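Local coordinates for regulatory protein ASNC (Escherichia coli, PDB 2CG4), which binds DNA to activate asnA transcription and to regulate its own gene, and represses gidA expression post-transcriptionally, at residues A[87-92]-A[128-133]; A[12-17]-A[50-55]; A[59-64]-A[110-115]; A[27-32]-A[37-42]; A[16-21]-A[147-152]. The protein carries 1 engineered substitution. All coordinates share one frame; numbering follows the deposited sequence.

Interactions 2 and 4 are buried aliphatic packing in the N-terminal DNA-binding half; they touch each other through helix 8-19 against helices 25-32 and 36-49. Interaction 5 uses the same helix 8-19, but from its partly exposed side, to hold the C-terminal tail by sparse apolar contact. At the surface, interaction 3 sets the segment after strand 52-59 against strand 107-113 of the ligand-binding domain, joining one apolar touch to one weak hydrogen bond. Interaction 1 lies wholly within that domain, centred about 46 Å from the centre of interaction 4. Its aliphatic part is buried, while a salt bridge and a water lie on its exposed side.

Interaction 1 of 5, residues A[87-92]-A[128-133]; sequences AKLESL and QTIDEI. With ASN (asparagine), chain C.
In the ferredoxin-like ligand-binding domain of the Lrp/AsnC family, Lys-88 and Leu-89 on helix 82-90 meet Ile-130 and Glu-132 in the loop between helix 116-127 and strand 133-147. The loop ends in a type I turn from Ile-130 to Ile-133, closed by Ile-133 N to Ile-130 O at 3.1 Å. Ile-130 supplies the apolar half of the contact: its CD1 reaches into the angle between two helix residues, 3.6 Å from Lys-88 CB and 3.7 Å from Leu-89 CD2. The leucine and isoleucine side chains meet nearly at right angles, and Leu-89 also rests on Ile-107 and Ile-109 of strand 107-113. Farther out along the same lysine side chain, bends at chi2 (-111°) and chi4 (97°) carry it beyond Ile-130 and bring NZ to the carboxylate of Glu-132. The salt bridge is lopsided: Lys-88 NZ lies 3.0 Å from Glu-132 OE2, on its syn side and 18° out of the carboxylate plane, whereas the bond to Glu-132 OE1 is weak at 3.2 Å. OE1 has a second partner in Ser-84 OG. A water accepts from Lys-88 NZ at 2.9 Å and, more weakly, from Asp-131 N. Gln-128, at the start of the loop, lies beside a bound asparagine that Thr-136 and Thr-138 grip together with Thr-101 and Gly-103 of the second subunit. Bridge and water thus share one ammonium group. The carboxylate is held by the lysine and the serine, which would probably favour its ionised form.

Interaction 2 of 5, residues A[12-17]-A[50-55]; sequences GILEAL and GIITGA
Leu-14 meets Ile-51 and Ile-52 with no ring, amide or other flat group taking part; the contact is methyl against methyl and methylene. The two methyls of Leu-14 divide the partners between them. CD1 goes to Ile-51, whose CG2 it approaches at 4.0 Å, and the two side chains cross at about a right angle. CD2 goes to the long branch of Ile-52 and is 3.6 Å from its CD1 and equally 3.6 Å from its CG1. This second meeting is the closer one, an oblique crossing alongside the last two carbons of the isoleucine. Ile-52 extends its branch with chi2 at -171°, which carries CD1 out toward the helix. The nearest CA atoms, those of Leu-14 and Ile-52, are 8.4 Å apart, and side chains span the gap. Gly-50, the first residue past helix 36-49, leaves helical geometry with positive phi (92°), a conformation that suits glycine, before the chain enters strand 52-59. On the same helix as Leu-14, Ile-13 and Leu-17 rest on Val-43, while Ile-52 leans on Met-46, so helix 8-19, helix 36-49 and the strand enclose one apolar core. Ile-57 of the third subunit packs on Leu-14, Leu-17 and Ile-52, and strand 52-59 pairs antiparallel with a strand of that subunit.

Interaction 3 of 5, residues A[59-64]-A[110-115]; sequences VSPKQL and KVMCRS
Met-112 reaches Pro-61 through a folded chain that starts at CB on strand 107-113. CG stands beside the backbone N (chi1 -69°), and further bends at chi2 and chi3 curl SD and then CE round toward the loop that follows strand 52-59. It is the terminal methyl that does the touching: Met-112 CE sits 3.6 Å from Pro-61 CB and 4.1 Å from Pro-61 CG, at the CB-CG edge of the pyrrolidine ring. Two residues further along, Arg-114 makes the polar half of the contact. Its chain runs out straight through chi2 and bends at chi3 (-146°), bringing the guanidinium to the carbonyl of Leu-64. Arg-114 NH1 is 2.8 Å from Leu-64 O, which lies at the edge of the group and near its plane. The distance is short, but the bond is bent, with an N-H...O angle of 117°, and counts as weak. Segment 59-64 therefore meets one residue from each end of a three-residue span, through a methyl at one end and an amino group at the other. Tyr-66 borders both meetings, packing on Pro-61 and Met-112 and giving Arg-114 a cation-pi partner. Strand 107-113 pairs with strands 68-76 and 95-101 on its two sides in the four-stranded sheet, and Thr-96 of the latter also touches the methionine. Segment 59-64 itself faces the third subunit, where Ala-49 packs on Gln-63 and Ile-150 on Leu-64.

Interaction 4 of 5, residues A[27-32]-A[37-42]; sequences ELAKQF and ETIHVR. Engineered in segment 37-42: Glu-37 (natural residue Gly).
Ile-39 holds CG1 beside its own backbone N (chi1 -78°) and extends the branch at chi2 (162°), which projects CD1 at the neighbouring helix, between Leu-28 and Ala-29. There the methyl lies 3.5 Å from Leu-28 CB and 3.7 Å from Ala-29 CB, so a single carbon bears on two successive residues. Its exact place is doubtful, because CD1 is modelled too close to the Ala-29 backbone. Leu-28 offers its CB rather than its branched end, which is turned instead onto Ala-16 of helix 8-19; Leu-28 CD2 comes within 3.4 Å of Ala-16 CB. The helices come close here, Ala-29 CA and Ile-39 CA being 6.8 Å apart, with only a methyl on the alanine side. Helices 25-32 and 36-49 form the predicted helix-turn-helix motif of the DNA-binding domain, the second being probably the recognition helix, and within 37-42 Ile-39 is the residue that packs against the first. The contact is wholly apolar: Leu-28, Ala-29 and Ile-39 are all buried, and each presents aliphatic carbon to the other helix. Glu-37, an engineered residue that replaces glycine, points its CB away from helix 25-32. Arg-42 links the second helix to helix 8-19, where its side chain touches Leu-9 and Ile-13, the latter through CB.

Interaction 5 of 5, residues A[16-21]-A[147-152]; sequences ALMGNA and MRTIKP
Met-18 and Pro-152 make the tight part of this contact, where the methyl of Met-18 meets the CD-CG edge of the Pro-152 ring. Met-18 CE is 3.5 Å from Pro-152 CD and 3.9 Å from Pro-152 CG, while Met-18 SD stands off at 4.1 Å from each of the same two carbons. The methionine runs out from the end of helix 8-19 with chi2 anti, then turns back at chi3, whose 5° places CE almost eclipsed with CB. This unusual twist swings the methyl across toward the tail that follows strand 133-147. The other side is slacker. Met-18 CE reaches Thr-149 CG2 at 4.3 Å and Ile-150 O at 4.2 Å, both looser than the proline contact, and Thr-149 lies exposed with its side chain about 7 Å from a bound magnesium ion. Pro-152 also nears the same helix one turn earlier, its CG 4.3 Å from Leu-14 CB, so the last residue touches the helix at two positions a turn apart. The polar ties of the tail run to the third subunit: Arg-148 forms a salt bridge with Glu-90 and bonds to the carbonyl of Val-95 there, Ile-150 packs on Tyr-66, and Met-147 pairs in an antiparallel sheet with a strand of that chain. Between helix and tail in one chain, by contrast, the attraction is dispersion at the thioether end of one methionine, which has no directional demand and probably tolerates small shifts of the tail against the helix.

Interaction 1 of 5, residues A[87-92]-A[128-133]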
# COMPACT_ATOMS: atom_id res chain seq x y z
N ALA A 87 -9.05 17.71 19.18
CA ALA A 87 -9.34 18.99 19.82
C ALA A 87 -8.86 20.20 19.01
O ALA A 87 -9.54 21.22 18.95
CB ALA A 87 -8.75 19.01 21.21
N LYS A 88 -7.68 20.08 18.40
CA LYS A 88 -7.18 21.10 17.48
C LYS A 88 -7.98 21.17 16.17
O LYS A 88 -8.19 22.27 15.63
CB LYS A 88 -5.71 20.84 17.13
CG LYS A 88 -4.84 20.38 18.27
CD LYS A 88 -3.84 21.43 18.67
CE LYS A 88 -3.02 20.95 19.87
NZ LYS A 88 -1.72 20.37 19.46
N LEU A 89 -8.40 20.03 15.65
CA LEU A 89 -9.10 20.01 14.37
C LEU A 89 -10.45 20.68 14.52
O LEU A 89 -10.88 21.40 13.63
CB LEU A 89 -9.29 18.58 13.84
CG LEU A 89 -8.06 17.91 13.21
CD1 LEU A 89 -8.29 16.41 13.14
CD2 LEU A 89 -7.75 18.49 11.82
N GLU A 90 -11.10 20.44 15.65
CA GLU A 90 -12.50 20.82 15.83
C GLU A 90 -12.67 22.34 15.86
O GLU A 90 -13.72 22.86 15.51
CB GLU A 90 -13.11 20.14 17.07
CG GLU A 90 -13.51 21.07 18.21
CD GLU A 90 -14.90 21.65 18.06
OE1 GLU A 90 -15.82 20.93 17.60
OE2 GLU A 90 -15.10 22.82 18.41
N SER A 91 -11.61 23.04 16.24
CA SER A 91 -11.59 24.51 16.17
C SER A 91 -11.67 25.06 14.74
O SER A 91 -11.82 26.27 14.55
CB SER A 91 -10.34 25.06 16.87
OG SER A 91 -10.09 24.36 18.07
N LEU A 92 -11.58 24.20 13.74
CA LEU A 92 -11.52 24.65 12.36
C LEU A 92 -12.87 24.52 11.68
O LEU A 92 -13.49 23.46 11.70
CB LEU A 92 -10.46 23.87 11.57
CG LEU A 92 -9.03 23.91 12.14
CD1 LEU A 92 -8.12 22.89 11.46
CD2 LEU A 92 -8.46 25.32 12.05
N GLN A 128 -1.90 20.95 8.93
CA GLN A 128 -0.58 20.33 8.93
C GLN A 128 0.32 20.94 10.00
O GLN A 128 1.38 20.38 10.34
CB GLN A 128 0.06 20.55 7.57
CG GLN A 128 0.83 19.39 7.04
CD GLN A 128 0.56 19.15 5.57
OE1 GLN A 128 0.06 18.10 5.19
NE2 GLN A 128 0.90 20.12 4.73
N THR A 129 -0.08 22.10 10.51
CA THR A 129 0.65 22.75 11.59
C THR A 129 0.30 22.09 12.91
O THR A 129 1.03 22.24 13.87
CB THR A 129 0.37 24.28 11.66
OG1 THR A 129 -1.04 24.52 11.62
CG2 THR A 129 1.04 25.01 10.51
N ILE A 130 -0.81 21.36 12.95
CA ILE A 130 -1.17 20.58 14.13
C ILE A 130 -0.07 19.56 14.42
O ILE A 130 0.20 18.65 13.61
CB ILE A 130 -2.53 19.86 13.98
CG1 ILE A 130 -3.68 20.86 14.08
CG2 ILE A 130 -2.68 18.77 15.04
CD1 ILE A 130 -5.01 20.29 13.61
N ASP A 131 0.54 19.70 15.59
CA ASP A 131 1.86 19.17 15.86
C ASP A 131 1.91 17.65 15.99
O ASP A 131 2.93 17.03 15.71
CB ASP A 131 2.43 19.85 17.11
CG ASP A 131 3.46 19.02 17.81
OD1 ASP A 131 4.64 19.08 17.39
OD2 ASP A 131 3.10 18.29 18.76
N GLU A 132 0.80 17.05 16.43
CA GLU A 132 0.63 15.58 16.48
C GLU A 132 0.57 14.88 15.12
O GLU A 132 0.55 13.65 15.05
CB GLU A 132 -0.64 15.21 17.26
CG GLU A 132 -0.64 15.59 18.74
CD GLU A 132 -1.25 16.96 18.99
OE1 GLU A 132 -1.67 17.23 20.14
OE2 GLU A 132 -1.31 17.77 18.04
N ILE A 133 0.51 15.64 14.03
CA ILE A 133 0.21 15.08 12.72
C ILE A 133 1.50 14.78 11.97
O ILE A 133 2.36 15.65 11.80
CB ILE A 133 -0.72 16.02 11.91
CG1 ILE A 133 -2.17 15.82 12.35
CG2 ILE A 133 -0.59 15.78 10.44
CD1 ILE A 133 -3.10 16.97 11.97
N ASN C . -0.09 14.37 0.79
CA ASN C . -0.84 15.46 1.48
C ASN C . -2.33 15.26 1.43
O ASN C . -2.89 14.87 0.40
CB ASN C . -0.49 16.82 0.91
CG ASN C . 0.92 17.21 1.20
OD1 ASN C . 1.34 17.27 2.36
ND2 ASN C . 1.69 17.46 0.15
OXT ASN C . -2.98 15.46 2.45
O HOH W 1 -0.15 22.17 17.73

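Interaction 2 of 5, residues A[12-17]-A[50-55]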
# COMPACT_ATOMS: atom_id res chain seq x y z
N GLY A 12 -43.96 7.13 9.99
CA GLY A 12 -44.78 7.90 9.07
C GLY A 12 -44.61 9.39 9.28
O GLY A 12 -44.53 10.16 8.32
N ILE A 13 -44.54 9.80 10.54
CA ILE A 13 -44.30 11.19 10.89
C ILE A 13 -42.93 11.65 10.42
O ILE A 13 -42.79 12.73 9.86
CB ILE A 13 -44.44 11.42 12.41
CG1 ILE A 13 -45.91 11.34 12.82
CG2 ILE A 13 -43.84 12.75 12.81
CD1 ILE A 13 -46.12 11.17 14.31
N LEU A 14 -41.92 10.81 10.65
CA LEU A 14 -40.54 11.14 10.32
C LEU A 14 -40.32 11.30 8.81
O LEU A 14 -39.74 12.27 8.37
CB LEU A 14 -39.57 10.10 10.89
CG LEU A 14 -39.23 10.21 12.38
CD1 LEU A 14 -38.06 9.31 12.74
CD2 LEU A 14 -38.95 11.65 12.78
N GLU A 15 -40.81 10.34 8.03
CA GLU A 15 -40.80 10.48 6.58
C GLU A 15 -41.42 11.81 6.12
O GLU A 15 -40.81 12.57 5.36
CB GLU A 15 -41.51 9.31 5.91
CG GLU A 15 -41.07 9.07 4.48
CD GLU A 15 -42.09 8.30 3.67
OE1 GLU A 15 -42.13 8.49 2.43
OE2 GLU A 15 -42.84 7.49 4.26
N ALA A 16 -42.64 12.08 6.58
CA ALA A 16 -43.30 13.35 6.32
C ALA A 16 -42.45 14.58 6.65
O ALA A 16 -42.28 15.45 5.80
CB ALA A 16 -44.62 13.41 7.06
N LEU A 17 -41.93 14.66 7.88
CA LEU A 17 -41.28 15.89 8.37
C LEU A 17 -39.82 15.94 7.95
O LEU A 17 -39.12 16.95 8.17
CB LEU A 17 -41.37 16.00 9.90
CG LEU A 17 -42.74 16.15 10.58
CD1 LEU A 17 -42.56 16.10 12.09
CD2 LEU A 17 -43.44 17.44 10.17
N GLY A 50 -34.04 12.22 21.44
CA GLY A 50 -32.85 12.65 20.72
C GLY A 50 -32.86 12.19 19.28
O GLY A 50 -31.87 12.38 18.56
N ILE A 51 -33.97 11.58 18.86
CA ILE A 51 -34.13 11.10 17.49
C ILE A 51 -34.26 12.28 16.51
O ILE A 51 -33.50 12.38 15.54
CB ILE A 51 -35.39 10.20 17.35
CG1 ILE A 51 -35.12 8.80 17.89
CG2 ILE A 51 -35.84 10.12 15.91
CD1 ILE A 51 -36.34 8.10 18.45
N ILE A 52 -35.23 13.14 16.78
CA ILE A 52 -35.37 14.41 16.08
C ILE A 52 -34.48 15.45 16.75
O ILE A 52 -34.68 15.76 17.92
CB ILE A 52 -36.84 14.88 16.10
CG1 ILE A 52 -37.73 13.86 15.37
CG2 ILE A 52 -36.99 16.28 15.51
CD1 ILE A 52 -39.16 14.34 15.14
N THR A 53 -33.51 15.98 16.00
CA THR A 53 -32.47 16.84 16.56
C THR A 53 -32.74 18.33 16.36
O THR A 53 -32.10 19.18 16.98
CB THR A 53 -31.06 16.52 15.99
OG1 THR A 53 -31.05 16.71 14.57
CG2 THR A 53 -30.63 15.09 16.33
N GLY A 54 -33.69 18.64 15.48
CA GLY A 54 -33.97 20.02 15.11
C GLY A 54 -34.73 20.11 13.80
O GLY A 54 -34.80 19.15 13.04
N ALA A 55 -35.32 21.28 13.55
CA ALA A 55 -35.77 21.65 12.21
C ALA A 55 -34.89 22.77 11.68
O ALA A 55 -34.67 23.76 12.36
CB ALA A 55 -37.23 22.08 12.23

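Interaction 3 of 5, residues A[59-64]-A[110-115]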
# COMPACT_ATOMS: atom_id res chain seq x y z
N VAL A 59 -28.99 23.63 3.05
CA VAL A 59 -28.27 24.54 2.18
C VAL A 59 -27.45 23.72 1.18
O VAL A 59 -27.21 22.53 1.39
CB VAL A 59 -27.38 25.47 3.03
CG1 VAL A 59 -25.98 25.57 2.46
CG2 VAL A 59 -28.01 26.84 3.18
N SER A 60 -27.03 24.33 0.08
CA SER A 60 -26.18 23.64 -0.89
C SER A 60 -24.83 24.31 -1.02
O SER A 60 -24.73 25.39 -1.59
CB SER A 60 -26.85 23.57 -2.27
OG SER A 60 -25.88 23.36 -3.28
N PRO A 61 -23.77 23.66 -0.50
CA PRO A 61 -22.46 24.29 -0.36
C PRO A 61 -21.88 24.65 -1.72
O PRO A 61 -21.16 25.64 -1.84
CB PRO A 61 -21.61 23.19 0.30
CG PRO A 61 -22.59 22.24 0.90
CD PRO A 61 -23.76 22.27 -0.02
N LYS A 62 -22.19 23.83 -2.71
CA LYS A 62 -21.71 23.99 -4.08
C LYS A 62 -22.23 25.29 -4.70
O LYS A 62 -21.47 26.04 -5.33
CB LYS A 62 -22.14 22.78 -4.91
CG LYS A 62 -22.05 22.93 -6.41
CD LYS A 62 -23.01 21.95 -7.09
CE LYS A 62 -22.79 21.87 -8.60
NZ LYS A 62 -23.36 20.63 -9.19
N GLN A 63 -23.52 25.55 -4.52
CA GLN A 63 -24.14 26.78 -5.01
C GLN A 63 -23.73 27.99 -4.17
O GLN A 63 -24.03 29.14 -4.53
CB GLN A 63 -25.66 26.64 -5.06
CG GLN A 63 -26.22 26.70 -6.47
CD GLN A 63 -26.21 25.36 -7.17
OE1 GLN A 63 -27.14 24.57 -7.03
NE2 GLN A 63 -25.16 25.10 -7.94
N LEU A 64 -23.03 27.72 -3.07
CA LEU A 64 -22.37 28.77 -2.30
C LEU A 64 -20.89 28.89 -2.68
O LEU A 64 -20.15 29.67 -2.08
CB LEU A 64 -22.52 28.51 -0.80
CG LEU A 64 -23.90 28.83 -0.22
CD1 LEU A 64 -24.08 28.18 1.14
CD2 LEU A 64 -24.11 30.34 -0.14
N LYS A 110 -13.83 15.27 6.80
CA LYS A 110 -14.23 16.03 5.63
C LYS A 110 -13.88 17.49 5.82
O LYS A 110 -14.18 18.06 6.86
CB LYS A 110 -15.72 15.90 5.40
CG LYS A 110 -16.11 15.83 3.96
CD LYS A 110 -17.59 16.11 3.81
CE LYS A 110 -18.09 15.71 2.43
NZ LYS A 110 -19.58 15.83 2.38
N VAL A 111 -13.23 18.09 4.82
CA VAL A 111 -13.15 19.54 4.78
C VAL A 111 -13.76 20.10 3.50
O VAL A 111 -13.61 19.53 2.43
CB VAL A 111 -11.71 20.08 5.06
CG1 VAL A 111 -10.84 18.98 5.62
CG2 VAL A 111 -11.10 20.72 3.83
N MET A 112 -14.48 21.20 3.67
CA MET A 112 -15.21 21.86 2.59
C MET A 112 -14.56 23.19 2.28
O MET A 112 -14.47 24.06 3.14
CB MET A 112 -16.65 22.10 3.03
CG MET A 112 -17.47 20.83 3.19
SD MET A 112 -17.66 19.98 1.61
CE MET A 112 -18.70 21.12 0.72
N CYS A 113 -14.08 23.34 1.05
CA CYS A 113 -13.32 24.53 0.66
C CYS A 113 -13.84 25.16 -0.63
O CYS A 113 -14.51 24.51 -1.42
CB CYS A 113 -11.83 24.20 0.51
SG CYS A 113 -10.94 24.18 2.08
N ARG A 114 -13.52 26.43 -0.84
CA ARG A 114 -13.97 27.14 -2.03
C ARG A 114 -13.13 26.85 -3.28
O ARG A 114 -13.67 26.72 -4.38
CB ARG A 114 -14.03 28.64 -1.77
CG ARG A 114 -15.32 29.09 -1.12
CD ARG A 114 -15.24 30.54 -0.70
NE ARG A 114 -15.99 30.78 0.52
CZ ARG A 114 -17.32 30.84 0.58
NH1 ARG A 114 -18.04 30.67 -0.53
NH2 ARG A 114 -17.93 31.06 1.74
N SER A 115 -11.81 26.74 -3.10
CA SER A 115 -10.91 26.51 -4.23
C SER A 115 -9.71 25.67 -3.80
O SER A 115 -9.46 25.50 -2.61
CB SER A 115 -10.41 27.85 -4.78
OG SER A 115 -9.59 28.51 -3.83

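Interaction 4 of 5, residues A[27-32]-A[37-42]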
# COMPACT_ATOMS: atom_id res chain seq x y z
N GLU A 27 -52.58 17.87 8.97
CA GLU A 27 -52.62 17.12 7.71
C GLU A 27 -52.17 15.67 7.90
O GLU A 27 -52.65 14.76 7.21
CB GLU A 27 -51.75 17.80 6.64
CG GLU A 27 -51.97 17.27 5.23
CD GLU A 27 -50.66 16.91 4.54
OE1 GLU A 27 -50.11 15.82 4.84
OE2 GLU A 27 -50.19 17.70 3.70
N LEU A 28 -51.25 15.46 8.83
CA LEU A 28 -50.76 14.12 9.14
C LEU A 28 -51.77 13.33 9.97
O LEU A 28 -51.91 12.11 9.82
CB LEU A 28 -49.40 14.20 9.85
CG LEU A 28 -48.29 14.95 9.10
CD1 LEU A 28 -47.14 15.32 10.03
CD2 LEU A 28 -47.79 14.13 7.92
N ALA A 29 -52.49 14.04 10.84
CA ALA A 29 -53.63 13.48 11.56
C ALA A 29 -54.66 12.89 10.61
O ALA A 29 -55.05 11.73 10.74
CB ALA A 29 -54.26 14.54 12.46
N LYS A 30 -55.10 13.70 9.65
CA LYS A 30 -55.98 13.23 8.58
C LYS A 30 -55.39 12.01 7.86
O LYS A 30 -56.11 11.09 7.49
CB LYS A 30 -56.25 14.35 7.58
CG LYS A 30 -57.39 14.08 6.61
CD LYS A 30 -58.74 14.41 7.24
CE LYS A 30 -59.87 13.65 6.56
NZ LYS A 30 -61.15 13.77 7.33
N GLN A 31 -54.07 12.02 7.69
CA GLN A 31 -53.40 11.03 6.84
C GLN A 31 -53.21 9.68 7.54
O GLN A 31 -53.34 8.63 6.91
CB GLN A 31 -52.05 11.56 6.36
CG GLN A 31 -51.64 11.04 4.99
CD GLN A 31 -50.15 10.78 4.90
OE1 GLN A 31 -49.36 11.69 4.66
NE2 GLN A 31 -49.76 9.52 5.08
N PHE A 32 -52.92 9.71 8.83
CA PHE A 32 -52.67 8.49 9.59
C PHE A 32 -53.88 8.06 10.43
O PHE A 32 -53.84 7.02 11.10
CB PHE A 32 -51.43 8.63 10.48
CG PHE A 32 -50.17 8.96 9.71
CD1 PHE A 32 -49.49 10.14 9.95
CD2 PHE A 32 -49.69 8.10 8.74
CE1 PHE A 32 -48.34 10.45 9.24
CE2 PHE A 32 -48.55 8.40 8.02
CZ PHE A 32 -47.87 9.58 8.28
N GLU A 37 -53.18 15.85 18.05
CA GLU A 37 -52.58 16.00 19.37
C GLU A 37 -51.57 14.90 19.69
O GLU A 37 -50.58 15.14 20.40
CB GLU A 37 -53.66 16.06 20.46
CG GLU A 37 -54.35 17.42 20.61
CD GLU A 37 -55.58 17.56 19.73
OE1 GLU A 37 -56.07 16.52 19.22
OE2 GLU A 37 -56.05 18.69 19.54
N THR A 38 -51.82 13.70 19.18
CA THR A 38 -50.87 12.59 19.34
C THR A 38 -49.64 12.83 18.49
O THR A 38 -48.51 12.67 18.95
CB THR A 38 -51.50 11.22 19.00
OG1 THR A 38 -52.30 11.32 17.82
CG2 THR A 38 -52.36 10.71 20.15
N ILE A 39 -49.86 13.23 17.24
CA ILE A 39 -48.81 13.73 16.36
C ILE A 39 -47.91 14.77 17.03
O ILE A 39 -46.69 14.69 16.96
CB ILE A 39 -49.41 14.31 15.07
CG1 ILE A 39 -49.79 13.18 14.13
CG2 ILE A 39 -48.43 15.26 14.42
CD1 ILE A 39 -50.74 13.59 13.06
N HIS A 40 -48.52 15.74 17.69
CA HIS A 40 -47.73 16.70 18.45
C HIS A 40 -46.85 15.99 19.49
O HIS A 40 -45.70 16.37 19.72
CB HIS A 40 -48.63 17.74 19.11
CG HIS A 40 -47.89 18.84 19.80
ND1 HIS A 40 -47.80 20.11 19.28
CD2 HIS A 40 -47.19 18.85 20.96
CE1 HIS A 40 -47.08 20.87 20.10
NE2 HIS A 40 -46.70 20.13 21.13
N VAL A 41 -47.41 14.95 20.10
CA VAL A 41 -46.79 14.33 21.27
C VAL A 41 -45.74 13.30 20.84
O VAL A 41 -44.66 13.23 21.42
CB VAL A 41 -47.86 13.71 22.22
CG1 VAL A 41 -47.30 12.52 22.99
CG2 VAL A 41 -48.39 14.76 23.18
N ARG A 42 -46.06 12.51 19.82
CA ARG A 42 -45.10 11.64 19.17
C ARG A 42 -43.81 12.39 18.80
O ARG A 42 -42.72 11.97 19.19
CB ARG A 42 -45.71 11.02 17.91
CG ARG A 42 -46.95 10.18 18.17
CD ARG A 42 -46.74 9.27 19.37
NE ARG A 42 -47.56 8.06 19.29
CZ ARG A 42 -47.17 6.92 18.74
NH1 ARG A 42 -45.95 6.82 18.21
NH2 ARG A 42 -47.99 5.87 18.71

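Interaction 5 of 5, residues A[16-21]-A[147-152]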
# COMPACT_ATOMS: atom_id res chain seq x y z
N ALA A 16 -42.64 12.08 6.58
CA ALA A 16 -43.30 13.35 6.32
C ALA A 16 -42.45 14.58 6.65
O ALA A 16 -42.28 15.45 5.80
CB ALA A 16 -44.62 13.41 7.06
N LEU A 17 -41.93 14.66 7.88
CA LEU A 17 -41.28 15.89 8.37
C LEU A 17 -39.82 15.94 7.95
O LEU A 17 -39.12 16.95 8.17
CB LEU A 17 -41.37 16.00 9.90
CG LEU A 17 -42.74 16.15 10.58
CD1 LEU A 17 -42.56 16.10 12.09
CD2 LEU A 17 -43.44 17.44 10.17
N MET A 18 -39.34 14.85 7.37
CA MET A 18 -37.97 14.81 6.89
C MET A 18 -37.90 15.41 5.49
O MET A 18 -36.88 15.96 5.10
CB MET A 18 -37.42 13.38 6.94
CG MET A 18 -36.61 13.10 8.20
SD MET A 18 -36.07 11.38 8.39
CE MET A 18 -36.63 10.66 6.84
N GLY A 19 -39.01 15.31 4.77
CA GLY A 19 -39.15 15.91 3.44
C GLY A 19 -39.61 17.36 3.50
O GLY A 19 -39.27 18.16 2.63
N ASN A 20 -40.37 17.71 4.53
CA ASN A 20 -40.78 19.09 4.77
C ASN A 20 -41.15 19.31 6.23
O ASN A 20 -42.13 18.74 6.72
CB ASN A 20 -41.95 19.47 3.85
CG ASN A 20 -42.26 20.97 3.85
OD1 ASN A 20 -41.83 21.72 4.73
ND2 ASN A 20 -43.01 21.41 2.85
N ALA A 21 -40.36 20.12 6.92
CA ALA A 21 -40.57 20.40 8.33
C ALA A 21 -41.91 21.10 8.58
O ALA A 21 -42.41 21.11 9.71
CB ALA A 21 -39.43 21.24 8.88
N MET A 147 -26.24 12.21 -2.47
CA MET A 147 -26.25 12.67 -1.10
C MET A 147 -27.67 12.65 -0.56
O MET A 147 -28.55 13.38 -1.04
CB MET A 147 -25.61 14.05 -0.96
CG MET A 147 -24.10 13.97 -0.69
SD MET A 147 -23.63 14.40 1.01
CE MET A 147 -25.11 13.96 1.92
N ARG A 148 -27.89 11.79 0.42
CA ARG A 148 -29.19 11.68 1.05
C ARG A 148 -29.03 11.18 2.48
O ARG A 148 -28.00 11.40 3.12
CB ARG A 148 -30.08 10.73 0.25
CG ARG A 148 -29.49 9.33 0.10
CD ARG A 148 -30.16 8.56 -1.02
NE ARG A 148 -29.52 7.27 -1.23
CZ ARG A 148 -29.66 6.55 -2.35
NH1 ARG A 148 -30.39 7.02 -3.34
NH2 ARG A 148 -29.05 5.37 -2.49
N THR A 149 -30.06 10.49 2.94
CA THR A 149 -30.36 10.34 4.35
C THR A 149 -30.66 8.86 4.59
O THR A 149 -31.05 8.15 3.67
CB THR A 149 -31.59 11.22 4.70
OG1 THR A 149 -31.32 12.03 5.85
CG2 THR A 149 -32.83 10.38 4.92
N ILE A 150 -30.46 8.39 5.82
CA ILE A 150 -31.12 7.15 6.24
C ILE A 150 -32.63 7.23 6.03
O ILE A 150 -33.23 8.28 6.26
CB ILE A 150 -30.85 6.81 7.73
CG1 ILE A 150 -31.40 7.90 8.65
CG2 ILE A 150 -29.36 6.57 7.96
CD1 ILE A 150 -31.49 7.48 10.09
N LYS A 151 -33.23 6.14 5.59
CA LYS A 151 -34.68 6.09 5.41
C LYS A 151 -35.33 5.24 6.51
O LYS A 151 -35.51 4.03 6.35
CB LYS A 151 -35.03 5.56 4.02
N PRO A 152 -35.70 5.87 7.64
CA PRO A 152 -35.93 5.18 8.92
C PRO A 152 -37.01 4.09 8.82
O PRO A 152 -38.13 4.36 8.36
CB PRO A 152 -36.40 6.30 9.85
CG PRO A 152 -36.86 7.41 8.95
CD PRO A 152 -35.96 7.32 7.76